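Local coordinates for protein xyloglucan-specific endo-beta-1,4-glucanase GH12 (Aspergillus niveus, PDB 4NPR) that probably hydrolyses internal 1,4-beta-D-glucosidic linkages of xyloglucan with retention of the beta-configuration, acting on this polysaccharide rather than on other cell wall components, at residues N43-Q48 against V83-N88; T72-S77 against S229-T234; T107-Y112 against T190-G195; V121-F126 against I139-G144. One frame throughout, in Å; residues are numbered along the deposited sequence.

From the N terminus, the loop 43-48 comes first, then strand segment 72-77, and interaction 1 closes when the chain returns at 83-88. Interaction 2 has already opened at 72-77 and closes only at 229-234, so these two contacts cross, meeting where W76 packs against K84, L45 and Q48. Interaction 3 opens at 107-112 and closes at 190-195, nested inside interaction 2; interaction 4, the hairpin 121-126 with 139-144, is nested in turn inside interaction 3. Interactions 2 and 3 belong to the six-stranded sheet of the jelly roll, and interactions 1 and 4 reach its nine-stranded partner. F233 against V121 and W108 against Y123 bridge the two layers.

Interaction 1 of 4, residues N43-Q48 against V83-N88; sequences NNLWGQ and VKSFAN
N44 places its CG trans to its own backbone nitrogen (chi1 -177°), which carries the amide toward F86, while W46 CG stands between the backbone nitrogen and the carbonyl carbon (chi1 68°), which lays the indole across V83. The loop 43-48 follows strand 39-42 of the larger jelly-roll sheet, and it runs past the lead-in to strand 87-97. Two bonds tie N44 to F86: F86 N reaches N44 O at 3.1 Å, and N44 ND2 reaches F86 O at 2.9 Å from above the carbonyl plane. F86 O also accepts N88 ND2 at 2.7 Å, so two amides grip one carbonyl and the rotation of both is restrained. Further along, a type I turn from L45 to Q48 presents G47 N to K84 O at 2.9 Å; the close approach of the two backbones there leaves no room for a side chain at G47. Outside the two segments, N43 OD1 bonds T58, S85 OG bonds Q56, and K84 NZ is held by Q82 O and other carbonyls. V83 O lies over one face of the W46 indole, whereas F86 CB sits at its edge; the tightest apolar approach of this ring is CZ2 of W46 to CB of V83, 3.6 Å.

Interaction 2 of 4, residues T72-S77 against S229-T234; sequences TKWSWS and SNAVFT
A231 sets its methyl squarely over the W74 indole: CB lies 3.6 Å from the centroid of the six-membered ring and 20° off the normal, a CH-pi contact. The ring reaches this place because W74 CG stands between backbone nitrogen and carbonyl (chi1 59°), folding the indole beneath the neighbouring strand. Two residues along, at the next pair on the same face, T72 CG2 meets CB of F233 at 3.9 Å, near the edge of the phenyl ring. On the other face, K73 and V232 run side by side, with K73 CE 3.8 Å from V232 CG1. An antiparallel ladder fixes this register: T72 and F233 exchange two hydrogen bonds of 2.9 Å, T72 N to F233 O and F233 N to T72 O, and W74 and A231 exchange another two. Where the chain turns a corner at S229 and N230 the ladder gives way to a side-chain bond, N230 N to S75 OG at 3.0 Å. In the next shell, Y112 OH accepts W74 NE1, and T58 is bonded to T72 OG1. These two strands lie mid-sheet in the six-stranded sheet of the jelly roll, between strands 53-64 and 105-113, and their W74 and F233 face packs on strands 117-128 and 215-226 of the other layer.

Interaction 3 of 4, residues T107-Y112 against T190-G195; sequences TWKWNY and TNSFSG. With SO4 (sulfate ion), chain C.
Segments 107-112 and 190-195 run antiparallel, their strand axes 4.8 Å apart and 176° from one N-to-C direction to the other, with W108 and F193 as the hydrogen-bonded pair. They form one margin of the six-stranded jelly-roll sheet, in which strand 192-196 is the outermost strand within the chain. One more backbone bond follows beyond the strand, W110 N to N191 O at 3.1 Å. The W110 indole lies across this end: N191 CA stands over one face, 3.8 Å from the centroid of the five-membered ring, with the asparagine amide plane turned 74° from the ring. W110 NE1 makes a weak bond to T190 O at 3.3 Å, consistent with its poor angle.

On the face bearing T107, K109 and S192, the lysine chain lies alongside N191, pointing the same way. Its bend at chi2 (59°) brings CD to 3.4 Å from S192 OG, so the aliphatic part rather than the amine makes the closest approach. S192 OG in turn donates to N191 OD1 at 2.8 Å, which holds that amide in place beside the lysine. Inward, W108 meets Y238 of the same sheet edge-to-face; its edge-to-face contact with Y123, and those of F193 with Y123 and L143, join this margin to the other layer. A sulfate ion, probably from the crystallisation liquor, is hydrogen-bonded to T67 and S239; its O1 lies 3.3 Å from T107 OG1, a long approach, at best weak and not settled. Beside the sulfate, T107 OG1 and S194 OG share a hydrogen bond of 2.9 Å across the non-hydrogen-bonded pair.

Interaction 4 of 4, residues V121-F126 against I139-G144; sequences VAYDMF and IMVWLG
V121 faces two residues at once, L143 and G144, in a classic beta bulge where the partner strand carries one extra residue. V121 O accepts L143 N at 2.9 Å and, weakly, G144 N at 3.3 Å, while V121 N returns a bond to G144 O at 3.1 Å. The bulge coincides with a corner of the chain at L143 and shifts the register by one residue within this beta hairpin, strands 117-128 and 137-146 of the larger jelly-roll sheet. Before it, Y123 with V141 and M125 with I139 are ordinary antiparallel hydrogen-bonded pairs.

The two faces differ in character. On the face of Y123, M125, I139 and V141 the contact is apolar: the Y123 ring passes V141 with CD1 4.0 Å from V141 CB, and M125, bent at chi3, brings CE to 4.0 Å from I139 CG2. M125 and I139 also pack on F201 of helix 198-207, and Y123 OH is hydrogen-bonded to S106, tying the hairpin to strand 105-113 of the facing sheet. On the other face A122 is met by W142 CD1, and D124 crosses M140, whose bend at chi3 (70°) turns CE toward the carboxylate, 3.6 Å from D124 OD1. Beside them, W142 NE1 points almost straight at M140 SD in a weak bond of 3.7 Å.

Interaction 1 of 4, residues N43-Q48 against V83-N88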
# COMPACT_ATOMS: atom_id res chain seq x y z
N ASN A 43 1.37 12.44 2.63
CA ASN A 43 0.51 12.86 1.53
C ASN A 43 1.14 12.32 0.21
O ASN A 43 0.47 11.65 -0.59
CB ASN A 43 0.39 14.40 1.53
CG ASN A 43 -0.84 14.92 0.84
OD1 ASN A 43 -1.89 14.32 0.84
ND2 ASN A 43 -0.71 16.09 0.29
N ASN A 44 2.44 12.58 0.01
CA ASN A 44 3.23 11.87 -1.02
C ASN A 44 2.58 11.95 -2.41
O ASN A 44 2.19 10.95 -3.00
CB ASN A 44 3.46 10.43 -0.55
CG ASN A 44 4.34 9.61 -1.48
OD1 ASN A 44 5.20 10.11 -2.16
ND2 ASN A 44 4.12 8.30 -1.49
N LEU A 45 2.48 13.16 -2.93
CA LEU A 45 1.88 13.40 -4.23
C LEU A 45 2.90 13.22 -5.36
O LEU A 45 2.98 14.00 -6.30
CB LEU A 45 1.30 14.82 -4.24
CG LEU A 45 0.31 15.15 -3.14
CD1 LEU A 45 -0.41 16.47 -3.41
CD2 LEU A 45 -0.71 14.04 -3.06
N TRP A 46 3.69 12.16 -5.29
CA TRP A 46 4.81 12.00 -6.21
C TRP A 46 4.42 12.11 -7.70
O TRP A 46 5.24 12.48 -8.53
CB TRP A 46 5.53 10.69 -5.91
CG TRP A 46 4.77 9.45 -6.23
CD1 TRP A 46 4.04 8.71 -5.35
CD2 TRP A 46 4.66 8.78 -7.50
NE1 TRP A 46 3.48 7.62 -6.00
CE2 TRP A 46 3.85 7.65 -7.31
CE3 TRP A 46 5.18 9.04 -8.77
CZ2 TRP A 46 3.56 6.76 -8.33
CZ3 TRP A 46 4.89 8.15 -9.79
CH2 TRP A 46 4.09 7.02 -9.56
N GLY A 47 3.16 11.83 -8.02
CA GLY A 47 2.76 11.72 -9.38
C GLY A 47 1.90 12.84 -9.85
O GLY A 47 1.28 12.68 -10.91
N GLN A 48 1.82 13.94 -9.08
CA GLN A 48 1.11 15.19 -9.46
C GLN A 48 1.32 15.61 -10.88
O GLN A 48 0.41 16.09 -11.51
CB GLN A 48 1.69 16.41 -8.75
CG GLN A 48 1.29 16.64 -7.33
CD GLN A 48 1.47 18.09 -6.92
OE1 GLN A 48 2.49 18.70 -7.19
NE2 GLN A 48 0.44 18.64 -6.23
N VAL A 83 -0.30 6.76 -11.70
CA VAL A 83 -0.62 7.01 -10.32
C VAL A 83 -0.23 8.46 -10.02
O VAL A 83 0.87 8.91 -10.38
CB VAL A 83 0.17 6.10 -9.38
CG1 VAL A 83 -0.08 6.45 -7.95
CG2 VAL A 83 -0.16 4.62 -9.62
N LYS A 84 -1.12 9.19 -9.36
CA LYS A 84 -0.83 10.52 -8.97
C LYS A 84 -0.20 10.62 -7.60
O LYS A 84 0.41 11.64 -7.28
CB LYS A 84 -2.12 11.36 -8.98
CG LYS A 84 -2.96 11.26 -10.26
CD LYS A 84 -2.07 11.40 -11.48
CE LYS A 84 -2.92 11.61 -12.69
NZ LYS A 84 -3.36 10.30 -13.21
N SER A 85 -0.36 9.61 -6.76
CA SER A 85 0.08 9.73 -5.38
C SER A 85 -0.01 8.41 -4.62
O SER A 85 -0.50 7.39 -5.10
CB SER A 85 -0.78 10.78 -4.66
OG SER A 85 -2.17 10.36 -4.60
N PHE A 86 0.50 8.43 -3.40
CA PHE A 86 0.39 7.29 -2.56
C PHE A 86 0.48 7.75 -1.12
O PHE A 86 1.49 7.53 -0.45
CB PHE A 86 1.49 6.28 -2.88
CG PHE A 86 1.46 5.08 -1.97
CD1 PHE A 86 0.25 4.37 -1.75
CD2 PHE A 86 2.60 4.68 -1.29
CE1 PHE A 86 0.19 3.28 -0.88
CE2 PHE A 86 2.55 3.57 -0.43
CZ PHE A 86 1.35 2.88 -0.21
N ALA A 87 -0.60 8.40 -0.67
CA ALA A 87 -0.75 8.76 0.71
C ALA A 87 -0.97 7.47 1.48
O ALA A 87 -1.82 6.68 1.12
CB ALA A 87 -1.96 9.66 0.89
N ASN A 88 -0.21 7.30 2.56
CA ASN A 88 -0.09 6.06 3.26
C ASN A 88 0.39 6.31 4.65
O ASN A 88 1.03 7.33 4.95
CB ASN A 88 0.94 5.16 2.59
CG ASN A 88 2.34 5.72 2.66
OD1 ASN A 88 3.16 5.32 3.49
ND2 ASN A 88 2.62 6.69 1.81

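Interaction 2 of 4, residues T72-S77 against S229-T234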
# COMPACT_ATOMS: atom_id res chain seq x y z
N THR A 72 -7.77 10.74 3.53
CA THR A 72 -7.33 11.63 2.51
C THR A 72 -8.46 11.94 1.52
O THR A 72 -9.33 11.10 1.28
CB THR A 72 -6.09 11.04 1.83
OG1 THR A 72 -5.53 12.01 0.94
CG2 THR A 72 -6.42 9.81 1.04
N LYS A 73 -8.39 13.12 0.91
CA LYS A 73 -9.42 13.62 0.03
C LYS A 73 -8.76 14.13 -1.19
O LYS A 73 -7.72 14.77 -1.10
CB LYS A 73 -10.14 14.76 0.71
CG LYS A 73 -10.82 14.30 1.98
CD LYS A 73 -11.56 15.37 2.76
CE LYS A 73 -12.43 14.67 3.80
NZ LYS A 73 -12.38 15.38 5.11
N TRP A 74 -9.38 13.89 -2.34
CA TRP A 74 -8.70 14.20 -3.58
C TRP A 74 -9.61 14.29 -4.77
O TRP A 74 -10.69 13.73 -4.80
CB TRP A 74 -7.57 13.17 -3.86
CG TRP A 74 -7.97 11.69 -3.97
CD1 TRP A 74 -7.91 10.75 -2.97
CD2 TRP A 74 -8.45 11.00 -5.14
NE1 TRP A 74 -8.34 9.53 -3.43
CE2 TRP A 74 -8.68 9.65 -4.75
CE3 TRP A 74 -8.69 11.37 -6.45
CZ2 TRP A 74 -9.13 8.68 -5.64
CZ3 TRP A 74 -9.16 10.39 -7.35
CH2 TRP A 74 -9.38 9.07 -6.93
N SER A 75 -9.14 15.05 -5.76
CA SER A 75 -9.66 14.97 -7.10
C SER A 75 -8.45 15.04 -8.02
O SER A 75 -7.56 15.85 -7.78
CB SER A 75 -10.55 16.15 -7.42
OG SER A 75 -11.65 16.22 -6.53
N TRP A 76 -8.45 14.19 -9.05
CA TRP A 76 -7.40 14.12 -10.07
C TRP A 76 -8.00 13.85 -11.43
O TRP A 76 -8.99 13.10 -11.56
CB TRP A 76 -6.41 13.00 -9.76
CG TRP A 76 -5.60 13.18 -8.54
CD1 TRP A 76 -5.64 12.43 -7.44
CD2 TRP A 76 -4.62 14.18 -8.32
NE1 TRP A 76 -4.75 12.89 -6.51
CE2 TRP A 76 -4.10 13.97 -7.03
CE3 TRP A 76 -4.14 15.24 -9.08
CZ2 TRP A 76 -3.11 14.78 -6.48
CZ3 TRP A 76 -3.14 16.06 -8.53
CH2 TRP A 76 -2.64 15.82 -7.24
N SER A 77 -7.41 14.43 -12.45
CA SER A 77 -7.78 14.02 -13.80
C SER A 77 -6.60 14.13 -14.73
O SER A 77 -5.56 14.71 -14.34
CB SER A 77 -8.98 14.76 -14.31
OG SER A 77 -8.65 16.10 -14.51
N SER A 229 -13.25 12.52 -8.78
CA SER A 229 -13.55 13.82 -8.09
C SER A 229 -14.27 13.56 -6.79
O SER A 229 -15.03 12.60 -6.70
CB SER A 229 -14.38 14.78 -8.97
OG SER A 229 -15.22 14.09 -9.85
N ASN A 230 -14.00 14.44 -5.82
CA ASN A 230 -14.57 14.38 -4.46
C ASN A 230 -14.42 13.03 -3.81
O ASN A 230 -15.36 12.54 -3.17
CB ASN A 230 -16.03 14.80 -4.45
CG ASN A 230 -16.20 16.19 -5.01
OD1 ASN A 230 -15.67 17.17 -4.46
ND2 ASN A 230 -16.87 16.30 -6.14
N ALA A 231 -13.24 12.43 -3.98
CA ALA A 231 -12.96 11.17 -3.36
C ALA A 231 -12.58 11.44 -1.94
O ALA A 231 -12.00 12.48 -1.61
CB ALA A 231 -11.85 10.43 -4.06
N VAL A 232 -12.98 10.50 -1.10
CA VAL A 232 -12.67 10.53 0.31
C VAL A 232 -12.35 9.09 0.63
O VAL A 232 -13.17 8.21 0.41
CB VAL A 232 -13.84 11.03 1.18
CG1 VAL A 232 -13.38 11.17 2.63
CG2 VAL A 232 -14.38 12.36 0.67
N PHE A 233 -11.12 8.87 1.06
CA PHE A 233 -10.66 7.58 1.53
C PHE A 233 -10.49 7.71 3.05
O PHE A 233 -9.71 8.52 3.53
CB PHE A 233 -9.35 7.22 0.84
CG PHE A 233 -8.71 5.98 1.40
CD1 PHE A 233 -9.31 4.74 1.24
CD2 PHE A 233 -7.50 6.06 2.08
CE1 PHE A 233 -8.72 3.61 1.73
CE2 PHE A 233 -6.89 4.91 2.55
CZ PHE A 233 -7.49 3.69 2.37
N THR A 234 -11.25 6.90 3.77
CA THR A 234 -11.45 6.97 5.19
C THR A 234 -10.90 5.68 5.72
O THR A 234 -11.40 4.59 5.42
CB THR A 234 -12.97 7.02 5.53
OG1 THR A 234 -13.57 8.13 4.87
CG2 THR A 234 -13.22 7.17 6.99

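Interaction 3 of 4, residues T107-Y112 against T190-G195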
# COMPACT_ATOMS: atom_id res chain seq x y z
N THR A 107 -4.41 -5.05 11.03
CA THR A 107 -5.86 -4.93 10.90
C THR A 107 -6.19 -3.60 10.24
O THR A 107 -5.64 -2.58 10.63
CB THR A 107 -6.57 -5.04 12.29
OG1 THR A 107 -6.35 -6.35 12.87
CG2 THR A 107 -8.12 -4.77 12.15
N TRP A 108 -7.12 -3.62 9.29
CA TRP A 108 -7.38 -2.46 8.46
C TRP A 108 -8.84 -2.47 8.13
O TRP A 108 -9.37 -3.47 7.69
CB TRP A 108 -6.57 -2.54 7.15
CG TRP A 108 -6.40 -1.25 6.37
CD1 TRP A 108 -6.82 0.01 6.73
CD2 TRP A 108 -5.68 -1.09 5.14
NE1 TRP A 108 -6.44 0.92 5.77
CE2 TRP A 108 -5.72 0.27 4.80
CE3 TRP A 108 -4.99 -1.97 4.31
CZ2 TRP A 108 -5.13 0.77 3.66
CZ3 TRP A 108 -4.39 -1.48 3.17
CH2 TRP A 108 -4.46 -0.12 2.86
N LYS A 109 -9.48 -1.33 8.36
CA LYS A 109 -10.80 -1.07 7.91
C LYS A 109 -10.79 0.26 7.13
O LYS A 109 -10.31 1.29 7.64
CB LYS A 109 -11.71 -0.93 9.14
CG LYS A 109 -13.10 -0.37 8.85
CD LYS A 109 -13.79 -1.27 7.83
CE LYS A 109 -15.28 -1.02 7.78
NZ LYS A 109 -15.53 0.17 6.93
N TRP A 110 -11.33 0.25 5.92
CA TRP A 110 -11.40 1.47 5.09
C TRP A 110 -12.69 1.58 4.33
O TRP A 110 -13.45 0.62 4.18
CB TRP A 110 -10.25 1.54 4.08
CG TRP A 110 -10.18 0.37 3.13
CD1 TRP A 110 -9.53 -0.76 3.34
CD2 TRP A 110 -10.83 0.23 1.83
NE1 TRP A 110 -9.71 -1.64 2.27
CE2 TRP A 110 -10.50 -1.05 1.34
CE3 TRP A 110 -11.65 1.04 1.07
CZ2 TRP A 110 -10.92 -1.50 0.10
CZ3 TRP A 110 -12.11 0.55 -0.19
CH2 TRP A 110 -11.74 -0.70 -0.64
N ASN A 111 -12.89 2.79 3.82
CA ASN A 111 -14.03 3.14 2.98
C ASN A 111 -13.69 4.20 1.90
O ASN A 111 -12.93 5.10 2.14
CB ASN A 111 -15.18 3.65 3.85
CG ASN A 111 -16.45 3.81 3.07
OD1 ASN A 111 -16.97 2.79 2.56
ND2 ASN A 111 -16.90 5.07 2.85
N TYR A 112 -14.30 4.09 0.73
CA TYR A 112 -14.14 5.09 -0.31
C TYR A 112 -15.47 5.69 -0.64
O TYR A 112 -16.47 4.98 -0.70
CB TYR A 112 -13.53 4.49 -1.61
CG TYR A 112 -12.14 5.05 -1.96
CD1 TYR A 112 -11.95 6.40 -2.18
CD2 TYR A 112 -11.05 4.23 -2.08
CE1 TYR A 112 -10.72 6.91 -2.51
CE2 TYR A 112 -9.79 4.72 -2.42
CZ TYR A 112 -9.62 6.08 -2.62
OH TYR A 112 -8.38 6.59 -2.92
N THR A 190 -12.40 -5.74 -0.64
CA THR A 190 -12.33 -6.18 0.72
C THR A 190 -11.97 -5.02 1.65
O THR A 190 -10.80 -4.71 1.87
CB THR A 190 -11.25 -7.25 0.83
OG1 THR A 190 -11.57 -8.32 -0.09
CG2 THR A 190 -11.15 -7.77 2.24
N ASN A 191 -13.01 -4.36 2.19
CA ASN A 191 -12.78 -3.21 3.03
C ASN A 191 -12.50 -3.51 4.48
O ASN A 191 -12.14 -2.62 5.19
CB ASN A 191 -13.92 -2.22 2.89
CG ASN A 191 -15.06 -2.51 3.83
OD1 ASN A 191 -14.93 -3.24 4.81
ND2 ASN A 191 -16.17 -1.92 3.55
N SER A 192 -12.63 -4.75 4.91
CA SER A 192 -12.27 -5.14 6.30
C SER A 192 -11.32 -6.30 6.24
O SER A 192 -11.59 -7.25 5.50
CB SER A 192 -13.52 -5.61 7.08
OG SER A 192 -14.40 -4.52 7.27
N PHE A 193 -10.24 -6.25 7.02
CA PHE A 193 -9.19 -7.27 7.00
C PHE A 193 -8.43 -7.36 8.30
O PHE A 193 -8.06 -6.35 8.86
CB PHE A 193 -8.16 -6.97 5.89
CG PHE A 193 -6.94 -7.90 5.88
CD1 PHE A 193 -7.04 -9.20 5.41
CD2 PHE A 193 -5.71 -7.46 6.34
CE1 PHE A 193 -5.94 -10.06 5.42
CE2 PHE A 193 -4.61 -8.30 6.36
CZ PHE A 193 -4.72 -9.60 5.90
N SER A 194 -8.15 -8.57 8.75
CA SER A 194 -7.26 -8.84 9.88
C SER A 194 -6.44 -10.12 9.60
O SER A 194 -6.99 -11.19 9.35
CB SER A 194 -8.04 -8.95 11.20
OG SER A 194 -7.18 -9.08 12.32
N GLY A 195 -5.12 -9.99 9.60
CA GLY A 195 -4.27 -11.14 9.29
C GLY A 195 -2.78 -10.98 9.44
O GLY A 195 -2.27 -9.89 9.64
S SO4 C . -6.10 -3.39 16.47
O1 SO4 C . -6.67 -4.41 15.56
O2 SO4 C . -5.94 -2.14 15.68
O3 SO4 C . -7.05 -3.18 17.60
O4 SO4 C . -4.77 -3.82 17.01

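Interaction 4 of 4, residues V121-F126 against I139-G144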
# COMPACT_ATOMS: atom_id res chain seq x y z
N VAL A 121 -6.32 0.40 -3.19
CA VAL A 121 -6.08 0.41 -1.76
C VAL A 121 -5.17 -0.77 -1.48
O VAL A 121 -5.50 -1.89 -1.79
CB VAL A 121 -7.38 0.26 -0.94
CG1 VAL A 121 -7.10 0.47 0.55
CG2 VAL A 121 -8.44 1.25 -1.41
N ALA A 122 -4.02 -0.51 -0.87
CA ALA A 122 -2.91 -1.42 -0.94
C ALA A 122 -1.96 -1.22 0.23
O ALA A 122 -1.75 -0.08 0.69
CB ALA A 122 -2.17 -1.18 -2.25
N TYR A 123 -1.47 -2.36 0.73
CA TYR A 123 -0.20 -2.45 1.40
C TYR A 123 0.88 -2.41 0.33
O TYR A 123 0.70 -2.96 -0.77
CB TYR A 123 0.01 -3.75 2.17
CG TYR A 123 -0.94 -4.01 3.29
CD1 TYR A 123 -2.19 -4.59 3.05
CD2 TYR A 123 -0.60 -3.70 4.58
CE1 TYR A 123 -3.08 -4.83 4.08
CE2 TYR A 123 -1.46 -3.96 5.63
CZ TYR A 123 -2.71 -4.51 5.38
OH TYR A 123 -3.58 -4.77 6.45
N ASP A 124 1.99 -1.76 0.70
CA ASP A 124 3.22 -1.71 -0.04
C ASP A 124 4.40 -2.05 0.89
O ASP A 124 4.74 -1.27 1.77
CB ASP A 124 3.38 -0.32 -0.60
CG ASP A 124 4.04 -0.31 -1.95
OD1 ASP A 124 4.32 -1.41 -2.48
OD2 ASP A 124 4.26 0.79 -2.48
N MET A 125 5.00 -3.22 0.71
CA MET A 125 6.10 -3.68 1.52
C MET A 125 7.35 -3.93 0.67
O MET A 125 7.28 -4.54 -0.39
CB MET A 125 5.72 -4.97 2.20
CG MET A 125 4.50 -4.85 3.07
SD MET A 125 4.11 -6.48 3.73
CE MET A 125 3.13 -7.12 2.38
N PHE A 126 8.48 -3.48 1.18
CA PHE A 126 9.69 -3.39 0.41
C PHE A 126 10.79 -4.23 1.03
O PHE A 126 10.94 -4.26 2.26
CB PHE A 126 10.10 -1.94 0.40
CG PHE A 126 9.24 -1.08 -0.47
CD1 PHE A 126 9.42 -1.07 -1.84
CD2 PHE A 126 8.20 -0.33 0.09
CE1 PHE A 126 8.62 -0.29 -2.65
CE2 PHE A 126 7.41 0.47 -0.70
CZ PHE A 126 7.61 0.49 -2.09
N ILE A 139 6.39 -5.79 -2.70
CA ILE A 139 5.21 -6.61 -2.58
C ILE A 139 3.98 -5.76 -2.23
O ILE A 139 3.95 -5.04 -1.23
CB ILE A 139 5.41 -7.67 -1.52
CG1 ILE A 139 6.46 -8.67 -2.00
CG2 ILE A 139 4.12 -8.42 -1.26
CD1 ILE A 139 7.86 -8.27 -1.67
N MET A 140 2.97 -5.85 -3.06
CA MET A 140 1.77 -5.10 -2.82
C MET A 140 0.64 -6.07 -2.55
O MET A 140 0.57 -7.16 -3.12
CB MET A 140 1.39 -4.22 -4.02
CG MET A 140 2.51 -3.42 -4.63
SD MET A 140 1.87 -1.97 -5.54
CE MET A 140 1.24 -0.84 -4.28
N VAL A 141 -0.28 -5.63 -1.70
CA VAL A 141 -1.46 -6.40 -1.42
C VAL A 141 -2.61 -5.46 -1.55
O VAL A 141 -2.79 -4.56 -0.74
CB VAL A 141 -1.41 -7.05 -0.03
CG1 VAL A 141 -2.69 -7.83 0.19
CG2 VAL A 141 -0.18 -7.96 0.08
N TRP A 142 -3.36 -5.66 -2.63
CA TRP A 142 -4.48 -4.81 -2.98
C TRP A 142 -5.76 -5.38 -2.35
O TRP A 142 -6.25 -6.45 -2.71
CB TRP A 142 -4.65 -4.74 -4.49
CG TRP A 142 -3.58 -4.01 -5.24
CD1 TRP A 142 -2.23 -3.91 -4.93
CD2 TRP A 142 -3.75 -3.30 -6.45
NE1 TRP A 142 -1.58 -3.16 -5.87
CE2 TRP A 142 -2.49 -2.77 -6.82
CE3 TRP A 142 -4.84 -3.04 -7.26
CZ2 TRP A 142 -2.31 -1.99 -7.96
CZ3 TRP A 142 -4.67 -2.24 -8.41
CH2 TRP A 142 -3.43 -1.74 -8.75
N LEU A 143 -6.33 -4.64 -1.41
CA LEU A 143 -7.67 -4.98 -0.93
C LEU A 143 -8.75 -4.41 -1.82
O LEU A 143 -9.93 -4.83 -1.77
CB LEU A 143 -7.83 -4.52 0.51
CG LEU A 143 -6.78 -5.12 1.42
CD1 LEU A 143 -7.11 -4.65 2.80
CD2 LEU A 143 -6.68 -6.65 1.37
N GLY A 144 -8.33 -3.45 -2.65
CA GLY A 144 -9.27 -2.64 -3.43
C GLY A 144 -8.70 -2.33 -4.78
O GLY A 144 -7.58 -1.82 -4.87